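Probable oxidoreductase (Mycobacterium abscessus, PDB 4EYE) probably acts as an oxidoreductase of the medium-chain dehydrogenase/reductase family, with a quinone-reductase-like fold and a Rossmann-type nucleotide-binding domain. Local coordinates at residues Leu164-Ala169 against Ile188-Arg193; Thr194-Phe199 against Lys333-Met338. All coordinates share one frame; numbering follows the deposited sequence.

How the contacts relate
Contact 1 pairs two neighbouring parallel strands at the heart of the Rossmann domain; contact 2 lays the turn that follows the second strand, and the start of helix 197-203, against the loop leading into strand 337-341 of the other domain. The centres of contact 1 and contact 2 are about 10 Å apart, and the two touch directly. Ala169 O probably accepts a hydrogen bond from Gly336 N (2.9 Å), Arg193 NH1 probably gives one to Val334 O (3.1 Å), and Ala169 CB packs on Ala196 CB at 3.4 Å. In relatives the dinucleotide binds along the strand ends where residues 166-169 and 192-193 lie, so both contacts probably border the cofactor cleft.

Contact 1: residues Leu164-Ala169 against Ile188-Arg193; sequences LVLGAA and IAVVNR
Val190 lies across the tip of Leu164, its CG2 3.7 Å from Leu164 CD1, on adjacent parallel strands of a Rossmann fold. Strands 162-165 and 186-191 are joined by helix 171-182 as a beta-alpha-beta unit, the first of the domain's six-stranded parallel sheet. With CG anti to its backbone N (chi1 173°), Leu164 swings CD1 over to the second strand, where it also meets Ile188 CG2 at 3.9 Å. Leu166 packs on Val190 from the same face: the two side chains run alongside each other, and Leu166 CD2 sits 3.8 Å from Val190 CB. Trp215 of helix 215-222 covers Leu164, Leu166 and Val190 on this face of the sheet.

Val165 supplies both strong backbone bonds. Its N donates to Ile188 O (2.8 Å, 166° at the hydrogen), and its O accepts from Val190 N at 2.9 Å. Leu164 CA adds a weaker CA-H...O contact to Ile188 O. Beyond the strand end Gly167, with positive phi, turns the chain, and Ala168 N makes only a weak bond to Val190 O, 3.3 Å long. The turn brings Ala168 CB to Ala189 CB, 3.6 Å away, on the face that Val200 of helix 197-203 helps to cover. At the far end Arg193, bent at chi3 (-71°), has its NH1 hydrogen-bonded to Gly332 O and Val334 O, while NH2 comes to 3.8 Å from Ala169 CB.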
# COMPACT_ATOMS: atom_id res chain seq x y z
N LEU A 164 -10.59 -5.32 -13.47
CA LEU A 164 -9.94 -4.21 -14.10
C LEU A 164 -9.22 -3.44 -13.00
O LEU A 164 -9.87 -2.96 -12.06
CB LEU A 164 -10.93 -3.27 -14.78
CG LEU A 164 -10.37 -1.96 -15.35
CD1 LEU A 164 -9.47 -2.37 -16.50
CD2 LEU A 164 -11.47 -0.97 -15.78
N VAL A 165 -7.91 -3.29 -13.15
CA VAL A 165 -7.12 -2.52 -12.19
C VAL A 165 -6.67 -1.24 -12.88
O VAL A 165 -5.97 -1.27 -13.89
CB VAL A 165 -5.88 -3.29 -11.65
CG1 VAL A 165 -5.10 -2.38 -10.67
CG2 VAL A 165 -6.29 -4.60 -10.96
N LEU A 166 -7.07 -0.10 -12.32
CA LEU A 166 -6.66 1.22 -12.80
C LEU A 166 -5.43 1.68 -12.00
O LEU A 166 -5.12 1.12 -10.92
CB LEU A 166 -7.82 2.21 -12.64
CG LEU A 166 -9.10 1.89 -13.48
CD1 LEU A 166 -10.26 2.78 -13.12
CD2 LEU A 166 -8.80 2.10 -14.95
N GLY A 167 -4.74 2.70 -12.50
CA GLY A 167 -3.49 3.19 -11.83
C GLY A 167 -2.52 2.04 -11.53
O GLY A 167 -1.95 1.93 -10.44
N ALA A 168 -2.42 1.13 -12.49
CA ALA A 168 -2.02 -0.25 -12.22
C ALA A 168 -0.55 -0.39 -11.81
O ALA A 168 -0.23 -1.31 -11.10
CB ALA A 168 -2.30 -1.11 -13.43
N ALA A 169 0.31 0.54 -12.23
CA ALA A 169 1.76 0.52 -11.85
C ALA A 169 2.08 1.13 -10.45
O ALA A 169 3.20 1.06 -10.00
CB ALA A 169 2.61 1.26 -12.91
N ILE A 188 -7.12 -7.33 -16.10
CA ILE A 188 -6.85 -6.34 -17.13
C ILE A 188 -6.36 -5.11 -16.38
O ILE A 188 -7.03 -4.67 -15.45
CB ILE A 188 -8.13 -5.99 -17.94
CG1 ILE A 188 -8.63 -7.22 -18.71
CG2 ILE A 188 -7.83 -4.92 -18.99
CD1 ILE A 188 -10.07 -7.09 -19.20
N ALA A 189 -5.20 -4.59 -16.78
CA ALA A 189 -4.62 -3.42 -16.16
C ALA A 189 -4.61 -2.25 -17.12
O ALA A 189 -4.27 -2.43 -18.31
CB ALA A 189 -3.20 -3.74 -15.73
N VAL A 190 -4.99 -1.08 -16.63
CA VAL A 190 -4.85 0.16 -17.41
C VAL A 190 -3.77 1.02 -16.77
O VAL A 190 -3.74 1.15 -15.54
CB VAL A 190 -6.16 0.95 -17.47
CG1 VAL A 190 -5.95 2.26 -18.24
CG2 VAL A 190 -7.21 0.10 -18.18
N VAL A 191 -2.85 1.52 -17.58
CA VAL A 191 -1.77 2.36 -17.09
C VAL A 191 -1.90 3.79 -17.64
O VAL A 191 -2.03 3.98 -18.84
CB VAL A 191 -0.37 1.82 -17.47
CG1 VAL A 191 -0.09 0.48 -16.76
CG2 VAL A 191 -0.19 1.71 -18.99
N ASN A 192 -1.87 4.79 -16.77
CA ASN A 192 -1.73 6.14 -17.29
C ASN A 192 -0.28 6.55 -17.59
O ASN A 192 -0.06 7.55 -18.26
CB ASN A 192 -2.50 7.19 -16.47
CG ASN A 192 -2.17 7.17 -15.01
OD1 ASN A 192 -1.13 7.70 -14.60
ND2 ASN A 192 -3.09 6.63 -14.20
N ARG A 193 0.69 5.77 -17.11
CA ARG A 193 2.10 5.97 -17.48
C ARG A 193 2.51 4.83 -18.43
O ARG A 193 2.74 3.71 -17.99
CB ARG A 193 2.99 5.95 -16.23
CG ARG A 193 2.86 7.19 -15.33
CD ARG A 193 3.57 6.97 -13.99
NE ARG A 193 2.86 6.00 -13.11
CZ ARG A 193 3.33 5.54 -11.96
NH1 ARG A 193 4.50 5.96 -11.48
NH2 ARG A 193 2.61 4.66 -11.25

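Contact 2: residues Thr194-Phe199 against Lys333-Met338; sequences TAATEF and KVYGKM
Tyr335 reaches from its loop across Phe199 to Ala196 and Ala195. CB comes first: it stands over the middle of the Phe199 ring, 3.7 Å from the ring centroid and 8° from the normal, a CH-pi contact on the flat of the ring. Its CG, anti to the carbonyl carbon, carries the tyrosine ring past Phe199 and on toward Ala196. CD2 passes Phe199 CB at 3.9 Å. The two side chains run antiparallel past one another, their ring planes inclined by 43°. Farther out, CE1, CE2 and CZ lie under the Ala196 methyl, which makes a second CH-pi contact; it is displaced from the ring centre toward the rim, and Ala196 CB comes nearest CZ, at 3.6 Å. At the tip, Tyr335 OH rests 3.4 Å from Ala195 C and 3.5 Å from Ala195 CB.

This seam lies between the two domains of the medium-chain dehydrogenase fold. Residues 194-199 lead from the second Rossmann strand into helix 197-203, whereas 333-338 enter strand 337-341, which pairs with strands 57-59 and 313-318 of the mixed sheet in the other domain. Phe199, its CG anti to the backbone N (chi1 172°), extends to the loop and brings CZ within 3.7 Å of Gly336 N. On the helix side the 3-10 segment 194-196 is closed by Thr197, which donates to Thr194 O twice, through its backbone N and through OG1; the bond from Thr197 OG1 to Thr194 O is 2.8 Å long and comes in somewhat out of the carbonyl plane.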
# COMPACT_ATOMS: atom_id res chain seq x y z
N THR A 194 2.55 5.11 -19.73
CA THR A 194 2.73 4.04 -20.72
C THR A 194 4.13 3.40 -20.64
O THR A 194 4.31 2.26 -21.03
CB THR A 194 2.40 4.50 -22.15
OG1 THR A 194 3.32 5.52 -22.53
CG2 THR A 194 0.95 5.04 -22.24
N ALA A 195 5.11 4.13 -20.11
CA ALA A 195 6.43 3.56 -19.83
C ALA A 195 6.39 2.41 -18.77
O ALA A 195 7.37 1.68 -18.63
CB ALA A 195 7.40 4.66 -19.39
N ALA A 196 5.27 2.24 -18.07
CA ALA A 196 5.14 1.17 -17.04
C ALA A 196 4.50 -0.09 -17.59
O ALA A 196 4.24 -1.04 -16.83
CB ALA A 196 4.31 1.67 -15.85
N THR A 197 4.21 -0.10 -18.89
CA THR A 197 3.51 -1.22 -19.51
C THR A 197 4.19 -2.57 -19.27
O THR A 197 3.53 -3.53 -18.89
CB THR A 197 3.33 -0.98 -21.05
OG1 THR A 197 2.51 0.17 -21.23
CG2 THR A 197 2.65 -2.18 -21.70
N GLU A 198 5.51 -2.65 -19.48
CA GLU A 198 6.22 -3.94 -19.28
C GLU A 198 6.30 -4.33 -17.80
O GLU A 198 6.22 -5.51 -17.45
CB GLU A 198 7.63 -3.90 -19.88
CG GLU A 198 7.66 -3.62 -21.37
CD GLU A 198 6.87 -4.62 -22.17
OE1 GLU A 198 6.34 -4.19 -23.22
OE2 GLU A 198 6.77 -5.81 -21.77
N PHE A 199 6.48 -3.33 -16.95
CA PHE A 199 6.48 -3.57 -15.51
C PHE A 199 5.18 -4.23 -15.10
O PHE A 199 5.18 -5.26 -14.45
CB PHE A 199 6.65 -2.27 -14.74
CG PHE A 199 6.45 -2.45 -13.25
CD1 PHE A 199 7.46 -2.97 -12.47
CD2 PHE A 199 5.24 -2.14 -12.65
CE1 PHE A 199 7.27 -3.15 -11.09
CE2 PHE A 199 5.05 -2.32 -11.28
CZ PHE A 199 6.06 -2.84 -10.51
N LYS A 333 7.58 8.83 -10.49
CA LYS A 333 8.61 7.91 -10.98
C LYS A 333 8.57 6.47 -10.41
O LYS A 333 9.29 5.63 -10.89
CB LYS A 333 9.99 8.54 -10.76
CG LYS A 333 10.11 9.90 -11.43
CD LYS A 333 11.49 10.52 -11.23
CE LYS A 333 11.68 11.76 -12.11
NZ LYS A 333 13.06 12.24 -11.94
N VAL A 334 7.71 6.19 -9.42
CA VAL A 334 7.76 4.92 -8.69
C VAL A 334 6.75 3.90 -9.21
O VAL A 334 5.55 4.15 -9.21
CB VAL A 334 7.50 5.11 -7.17
CG1 VAL A 334 7.46 3.77 -6.43
CG2 VAL A 334 8.56 6.03 -6.60
N TYR A 335 7.28 2.75 -9.63
CA TYR A 335 6.47 1.59 -9.96
C TYR A 335 6.53 0.64 -8.77
O TYR A 335 7.57 0.41 -8.20
CB TYR A 335 6.97 0.89 -11.23
CG TYR A 335 7.08 1.72 -12.50
CD1 TYR A 335 6.48 2.98 -12.61
CD2 TYR A 335 7.83 1.26 -13.56
CE1 TYR A 335 6.63 3.76 -13.77
CE2 TYR A 335 7.99 2.01 -14.72
CZ TYR A 335 7.38 3.25 -14.83
OH TYR A 335 7.54 3.99 -15.98
N GLY A 336 5.41 0.07 -8.40
CA GLY A 336 5.37 -0.88 -7.29
C GLY A 336 5.68 -0.09 -6.00
O GLY A 336 5.05 0.95 -5.74
N LYS A 337 6.64 -0.57 -5.22
CA LYS A 337 6.94 0.03 -3.95
C LYS A 337 8.38 0.59 -3.92
O LYS A 337 9.32 -0.04 -4.37
CB LYS A 337 6.75 -1.02 -2.84
CG LYS A 337 6.76 -0.44 -1.42
CD LYS A 337 5.42 0.28 -1.15
CE LYS A 337 5.39 0.97 0.19
NZ LYS A 337 4.05 1.59 0.43
N MET A 338 8.52 1.74 -3.28
CA MET A 338 9.81 2.30 -2.92
C MET A 338 9.98 2.18 -1.39
O MET A 338 9.03 2.45 -0.64
CB MET A 338 9.83 3.78 -3.27
CG MET A 338 10.91 4.64 -2.60
SD MET A 338 10.77 6.42 -3.05
CE MET A 338 11.67 6.53 -4.57